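Local coordinates for protein HRI1 (Saccharomyces cerevisiae, PDB 3RBY) that is of unknown function and non-essential, but interacts with HRR25 and may interact with SEC72, at residues Lys7-Gln12 and Met129-Asp134; Val27-His32 and Val240-Ala245. All blocks are in the same frame, centred on the assembly; numbering follows the deposited sequence.

From the N terminus, the first strand of the chain, 4-12, carries residues 7-12 of contact 1, and the hairpin loop after the next strand supplies residues 27-32 of contact 2. The chain then runs through the rest of the ten-stranded antiparallel sheet until strand 124-132 comes back beside strand 4-12, where contact 1 closes a loop of 116 residues. The seven-stranded sheet follows, and strand 236-244 near the C terminus meets the 27-32 loop, so that contact 2 closes a longer loop of 207 residues. The two loops cross. Contact 1 joins neighbouring strands within the first sheet, whereas contact 2 ties that sheet to the second; their centres are about 22 Å apart.

Contact 1 of 2, residues Lys7-Gln12 and Met129-Asp134; sequences KRLLFQ and MWQPVD. Unlike the reference sequence in segment 129-134: Met129 (reference Leu).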
loop_
_atom_site.group_PDB
_atom_site.type_symbol
_atom_site.label_atom_id
_atom_site.label_comp_id
_atom_site.label_asym_id
_atom_site.label_seq_id
_atom_site.Cartn_x
_atom_site.Cartn_y
_atom_site.Cartn_z
ATOM N N LYS A 7 7.610 1.359 1.715
ATOM C CA LYS A 7 6.946 2.576 1.273
ATOM C C LYS A 7 5.972 2.980 2.375
ATOM O O LYS A 7 5.167 2.151 2.825
ATOM C CB LYS A 7 6.202 2.309 -0.028
ATOM C CG LYS A 7 5.739 3.557 -0.758
ATOM C CD LYS A 7 4.348 4.009 -0.313
ATOM C CE LYS A 7 4.061 5.430 -0.841
ATOM N NZ LYS A 7 2.719 5.951 -0.427
ATOM N N ARG A 8 6.063 4.219 2.857
ATOM C CA ARG A 8 5.158 4.617 3.930
ATOM C C ARG A 8 3.767 4.893 3.364
ATOM O O ARG A 8 3.641 5.550 2.328
ATOM C CB ARG A 8 5.674 5.827 4.716
ATOM C CG ARG A 8 4.804 6.104 5.925
ATOM C CD ARG A 8 5.497 6.879 7.028
ATOM N NE ARG A 8 5.878 8.240 6.646
ATOM C CZ ARG A 8 5.027 9.247 6.544
ATOM N NH1 ARG A 8 3.741 9.027 6.766
ATOM N NH2 ARG A 8 5.441 10.466 6.202
ATOM N N LEU A 9 2.745 4.378 4.056
ATOM C CA LEU A 9 1.341 4.468 3.636
ATOM C C LEU A 9 0.578 5.536 4.405
ATOM O O LEU A 9 -0.369 6.124 3.878
ATOM C CB LEU A 9 0.627 3.130 3.845
ATOM C CG LEU A 9 1.170 1.959 3.032
ATOM C CD1 LEU A 9 0.519 0.636 3.477
ATOM C CD2 LEU A 9 0.969 2.219 1.538
ATOM N N LEU A 10 0.963 5.755 5.661
ATOM C CA LEU A 10 0.379 6.831 6.448
ATOM C C LEU A 10 1.227 7.171 7.652
ATOM O O LEU A 10 1.969 6.323 8.159
ATOM C CB LEU A 10 -1.060 6.510 6.886
ATOM C CG LEU A 10 -1.296 5.591 8.082
ATOM C CD1 LEU A 10 -1.118 6.341 9.410
ATOM C CD2 LEU A 10 -2.694 5.002 8.002
ATOM N N PHE A 11 1.095 8.421 8.088
ATOM C CA PHE A 11 1.688 8.955 9.308
ATOM C C PHE A 11 0.524 9.479 10.159
ATOM O O PHE A 11 -0.386 10.132 9.634
ATOM C CB PHE A 11 2.617 10.123 8.950
ATOM C CG PHE A 11 3.461 10.615 10.094
ATOM C CD1 PHE A 11 3.700 9.811 11.200
ATOM C CD2 PHE A 11 4.012 11.887 10.067
ATOM C CE1 PHE A 11 4.473 10.268 12.261
ATOM C CE2 PHE A 11 4.792 12.350 11.127
ATOM C CZ PHE A 11 5.017 11.536 12.225
ATOM N N GLN A 12 0.528 9.208 11.461
ATOM C CA GLN A 12 -0.567 9.692 12.298
ATOM C C GLN A 12 -0.106 10.104 13.692
ATOM O O GLN A 12 0.403 9.262 14.452
ATOM C CB GLN A 12 -1.669 8.627 12.407
ATOM C CG GLN A 12 -2.789 8.983 13.386
ATOM C CD GLN A 12 -3.897 7.933 13.443
ATOM O OE1 GLN A 12 -4.772 7.988 14.306
ATOM N NE2 GLN A 12 -3.862 6.976 12.527
ATOM N N MET A 129 2.268 3.410 9.052
ATOM C CA MET A 129 1.997 2.154 8.379
ATOM C C MET A 129 2.936 1.994 7.193
ATOM O O MET A 129 3.120 2.930 6.400
ATOM C CB MET A 129 0.542 2.105 7.938
ATOM C CG MET A 129 -0.174 0.812 8.307
ATOM S SD MET A 129 -0.104 0.484 10.070
ATOM C CE MET A 129 -0.498 2.104 10.646
ATOM N N TRP A 130 3.520 0.801 7.077
ATOM C CA TRP A 130 4.536 0.542 6.062
ATOM C C TRP A 130 4.195 -0.614 5.145
ATOM O O TRP A 130 3.781 -1.689 5.599
ATOM C CB TRP A 130 5.909 0.262 6.696
ATOM C CG TRP A 130 6.442 1.413 7.461
ATOM C CD1 TRP A 130 6.262 1.664 8.794
ATOM C CD2 TRP A 130 7.220 2.504 6.947
ATOM N NE1 TRP A 130 6.894 2.837 9.142
ATOM C CE2 TRP A 130 7.485 3.376 8.031
ATOM C CE3 TRP A 130 7.727 2.826 5.682
ATOM C CZ2 TRP A 130 8.233 4.545 7.885
ATOM C CZ3 TRP A 130 8.461 3.985 5.536
ATOM C CH2 TRP A 130 8.716 4.830 6.634
ATOM N N GLN A 131 4.429 -0.377 3.854
ATOM C CA GLN A 131 4.234 -1.378 2.830
ATOM C C GLN A 131 5.584 -1.899 2.306
ATOM O O GLN A 131 6.335 -1.164 1.657
ATOM C CB GLN A 131 3.432 -0.788 1.667
ATOM C CG GLN A 131 3.295 -1.771 0.511
ATOM C CD GLN A 131 2.394 -2.939 0.867
ATOM O OE1 GLN A 131 1.172 -2.768 0.988
ATOM N NE2 GLN A 131 2.983 -4.127 1.054
ATOM N N PRO A 132 5.904 -3.168 2.602
ATOM C CA PRO A 132 7.089 -3.771 1.982
ATOM C C PRO A 132 6.840 -3.905 0.496
ATOM O O PRO A 132 5.749 -4.320 0.057
ATOM C CB PRO A 132 7.166 -5.169 2.622
ATOM C CG PRO A 132 6.318 -5.062 3.888
ATOM C CD PRO A 132 5.239 -4.071 3.560
ATOM N N VAL A 133 7.869 -3.593 -0.271
ATOM C CA VAL A 133 7.761 -3.502 -1.709
ATOM C C VAL A 133 8.934 -4.306 -2.319
ATOM O O VAL A 133 9.919 -4.599 -1.624
ATOM C CB VAL A 133 7.699 -1.986 -2.073
ATOM C CG1 VAL A 133 8.921 -1.503 -2.821
ATOM C CG2 VAL A 133 6.399 -1.645 -2.795
ATOM N N ASP A 134 8.826 -4.699 -3.585
ATOM C CA ASP A 134 9.831 -5.580 -4.190
ATOM C C ASP A 134 10.880 -4.743 -4.905
ATOM O O ASP A 134 10.612 -4.176 -5.975
ATOM C CB ASP A 134 9.181 -6.564 -5.166
ATOM C CG ASP A 134 10.204 -7.456 -5.881
ATOM O OD1 ASP A 134 11.409 -7.125 -5.870
ATOM O OD2 ASP A 134 9.798 -8.487 -6.468
#
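The Trp130 indole lies across the aliphatic part of Arg8, whose CB sits over one face of the six-membered ring, 3.8 Å from its centroid and 24° off the normal, a CH-pi contact. Arg8 CD follows the same ring at 3.7 Å from Trp130 CZ2. With CG of Arg8 anti to the backbone N (chi1 -173°) and a bend at chi3, the guanidinium is carried past the ring toward Glu19 and Glu52, with which it forms salt bridges. The strands that carry this pair run antiparallel. Lys7 and Gln131 exchange two nearly straight backbone bonds, Lys7 N to Gln131 O and Gln131 N to Lys7 O, each 2.8 Å. A beta bulge then shifts the register: Leu9 N donates to Met129 O, and Met129 N reaches Leu10 O at 3.1 Å. Leu9 lays CD1 3.7 Å from Gln131 CB, while Leu10 and Met129, which replaces the reference leucine, lie side by side. Trp130 NE1 is hydrogen-bonded to Glu110, and its ring stacks with Trp100. Within the ten-stranded antiparallel sheet, strand 24-27 follows on beyond 4-12 and strand 108-114 beyond 124-132, while Leu9, Leu10 and Met129 pack against the second subunit.

Contact 2 of 2, residues Val27-His32 and Val240-Ala245; sequences VSTDGH and VIEYHA
Ser28 meets the carboxylate of Glu242 at the start of a type I beta turn, Ser28 to Gly31, in the hairpin loop between strands 24-27 and 33-38. Its OG donates to Glu242 OE1 over 2.7 Å, on the syn lone pair. This hydroxyl stands between the backbone N and the carbonyl carbon (chi1 68°), where it also takes weak bonds from the N-H groups of Gly31 and His32. Thr29 follows, with CB 3.8 Å from His244 CD2, beside the imidazole. At Asp30 the backbone N gives a fairly straight bond to Glu242 OE2, from above the carboxylate plane. The Asp30 carboxylate lies nearly parallel to that of Glu242, the two stacked; this closeness of acids may raise the proton affinity of one of them. His244 NE2 donates to Asp30 OD1 over 2.7 Å, in its own ring plane but 35° out of the carboxylate plane, and, if protonated on both nitrogens, could offset part of the negative charge. Glu242, fully extended from strand 236-244, also accepts from Ser156 OG through OE2. An alanine here would probably leave Ser28 OG and Asp30 N without the carboxylate that binds both, and open a gap between the turn and strand 236-244. After the turn, ND1 of His32 is hydrogen-bonded to the backbone N of Asn59. Ile241 CD1 rests over one face of the His32 ring, 3.9 Å from the centroid. Ile241 and Glu242 form a classic beta bulge opposite Val158. A water also bridges the loop and the bulge: it donates to Asp30 OD2 and Ile241 O, and its oxygen is hydrogen-bonded to His32 NE2 at 2.6 Å, in the imidazole plane.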
loop_
_atom_site.group_PDB
_atom_site.type_symbol
_atom_site.label_atom_id
_atom_site.label_comp_id
_atom_site.label_asym_id
_atom_site.label_seq_id
_atom_site.Cartn_x
_atom_site.Cartn_y
_atom_site.Cartn_z
ATOM N N VAL A 27 16.520 -0.523 4.099
ATOM C CA VAL A 27 17.324 -1.209 5.103
ATOM C C VAL A 27 18.178 -2.274 4.419
ATOM O O VAL A 27 17.656 -3.252 3.874
ATOM C CB VAL A 27 16.453 -1.830 6.207
ATOM C CG1 VAL A 27 17.342 -2.478 7.283
ATOM C CG2 VAL A 27 15.554 -0.765 6.833
ATOM N N SER A 28 19.496 -2.078 4.437
ATOM C CA SER A 28 20.384 -3.026 3.787
ATOM C C SER A 28 20.400 -4.338 4.566
ATOM O O SER A 28 19.979 -4.383 5.724
ATOM C CB SER A 28 21.807 -2.473 3.679
ATOM O OG SER A 28 22.407 -2.353 4.958
ATOM N N THR A 29 20.882 -5.393 3.918
ATOM C CA THR A 29 21.017 -6.695 4.538
ATOM C C THR A 29 21.856 -6.572 5.820
ATOM O O THR A 29 21.486 -7.101 6.869
ATOM C CB THR A 29 21.711 -7.667 3.573
ATOM O OG1 THR A 29 20.993 -7.703 2.330
ATOM C CG2 THR A 29 21.768 -9.082 4.177
ATOM N N ASP A 30 22.993 -5.884 5.730
ATOM C CA ASP A 30 23.847 -5.666 6.898
ATOM C C ASP A 30 23.183 -4.787 7.976
ATOM O O ASP A 30 23.672 -4.732 9.109
ATOM C CB ASP A 30 25.205 -5.068 6.495
ATOM C CG ASP A 30 26.069 -6.042 5.727
ATOM O OD1 ASP A 30 25.606 -7.178 5.457
ATOM O OD2 ASP A 30 27.212 -5.656 5.379
ATOM N N GLY A 31 22.094 -4.098 7.629
ATOM C CA GLY A 31 21.335 -3.324 8.611
ATOM C C GLY A 31 21.469 -1.803 8.551
ATOM O O GLY A 31 20.887 -1.098 9.386
ATOM N N HIS A 32 22.234 -1.287 7.586
ATOM C CA HIS A 32 22.342 0.161 7.384
ATOM C C HIS A 32 21.001 0.684 6.822
ATOM O O HIS A 32 20.322 -0.022 6.056
ATOM C CB HIS A 32 23.499 0.480 6.434
ATOM C CG HIS A 32 24.758 -0.260 6.753
ATOM N ND1 HIS A 32 25.371 -0.184 7.990
ATOM C CD2 HIS A 32 25.504 -1.124 6.020
ATOM C CE1 HIS A 32 26.443 -0.951 7.996
ATOM N NE2 HIS A 32 26.549 -1.533 6.811
ATOM N N VAL A 240 32.987 1.361 -0.049
ATOM C CA VAL A 240 31.943 0.339 -0.114
ATOM C C VAL A 240 31.992 -0.489 1.167
ATOM O O VAL A 240 32.869 -1.350 1.316
ATOM C CB VAL A 240 32.174 -0.628 -1.287
ATOM C CG1 VAL A 240 31.174 -1.789 -1.205
ATOM C CG2 VAL A 240 32.074 0.102 -2.631
ATOM N N ILE A 241 31.071 -0.248 2.095
ATOM C CA ILE A 241 31.119 -0.971 3.379
ATOM C C ILE A 241 30.232 -2.217 3.392
ATOM O O ILE A 241 30.194 -2.977 4.375
ATOM C CB ILE A 241 30.751 -0.055 4.553
ATOM C CG1 ILE A 241 29.271 0.356 4.448
ATOM C CG2 ILE A 241 31.664 1.167 4.573
ATOM C CD1 ILE A 241 28.730 1.150 5.661
ATOM N N GLU A 242 29.506 -2.409 2.298
ATOM C CA GLU A 242 28.642 -3.569 2.128
ATOM C C GLU A 242 28.486 -3.838 0.624
ATOM O O GLU A 242 28.239 -2.909 -0.172
ATOM C CB GLU A 242 27.274 -3.326 2.784
ATOM C CG GLU A 242 26.304 -4.505 2.630
ATOM C CD GLU A 242 24.957 -4.273 3.317
ATOM O OE1 GLU A 242 24.813 -3.282 4.073
ATOM O OE2 GLU A 242 24.031 -5.087 3.101
ATOM N N TYR A 243 28.643 -5.099 0.231
ATOM C CA TYR A 243 28.501 -5.471 -1.168
ATOM C C TYR A 243 27.951 -6.890 -1.340
ATOM O O TYR A 243 28.708 -7.833 -1.593
ATOM C CB TYR A 243 29.843 -5.329 -1.895
ATOM C CG TYR A 243 29.706 -5.199 -3.399
ATOM C CD1 TYR A 243 29.406 -3.969 -3.980
ATOM C CD2 TYR A 243 29.872 -6.301 -4.237
ATOM C CE1 TYR A 243 29.277 -3.832 -5.360
ATOM C CE2 TYR A 243 29.745 -6.177 -5.630
ATOM C CZ TYR A 243 29.449 -4.938 -6.183
ATOM O OH TYR A 243 29.325 -4.800 -7.557
ATOM N N HIS A 244 26.635 -7.039 -1.208
ATOM C CA HIS A 244 25.989 -8.317 -1.502
ATOM C C HIS A 244 25.362 -8.269 -2.888
ATOM O O HIS A 244 24.220 -7.830 -3.041
ATOM C CB HIS A 244 24.910 -8.655 -0.461
ATOM C CG HIS A 244 25.410 -8.673 0.944
ATOM N ND1 HIS A 244 26.334 -9.597 1.392
ATOM C CD2 HIS A 244 25.118 -7.890 2.010
ATOM C CE1 HIS A 244 26.587 -9.380 2.669
ATOM N NE2 HIS A 244 25.858 -8.349 3.072
ATOM N N ALA A 245 26.108 -8.715 -3.895
ATOM C CA ALA A 245 25.596 -8.798 -5.266
ATOM C C ALA A 245 24.369 -9.720 -5.370
ATOM O O ALA A 245 24.209 -10.683 -4.597
ATOM C CB ALA A 245 26.702 -9.257 -6.231
ATOM O OXT ALA A 245 23.498 -9.520 -6.224
HETATM O O HOH W 1 28.299 -3.390 6.309
#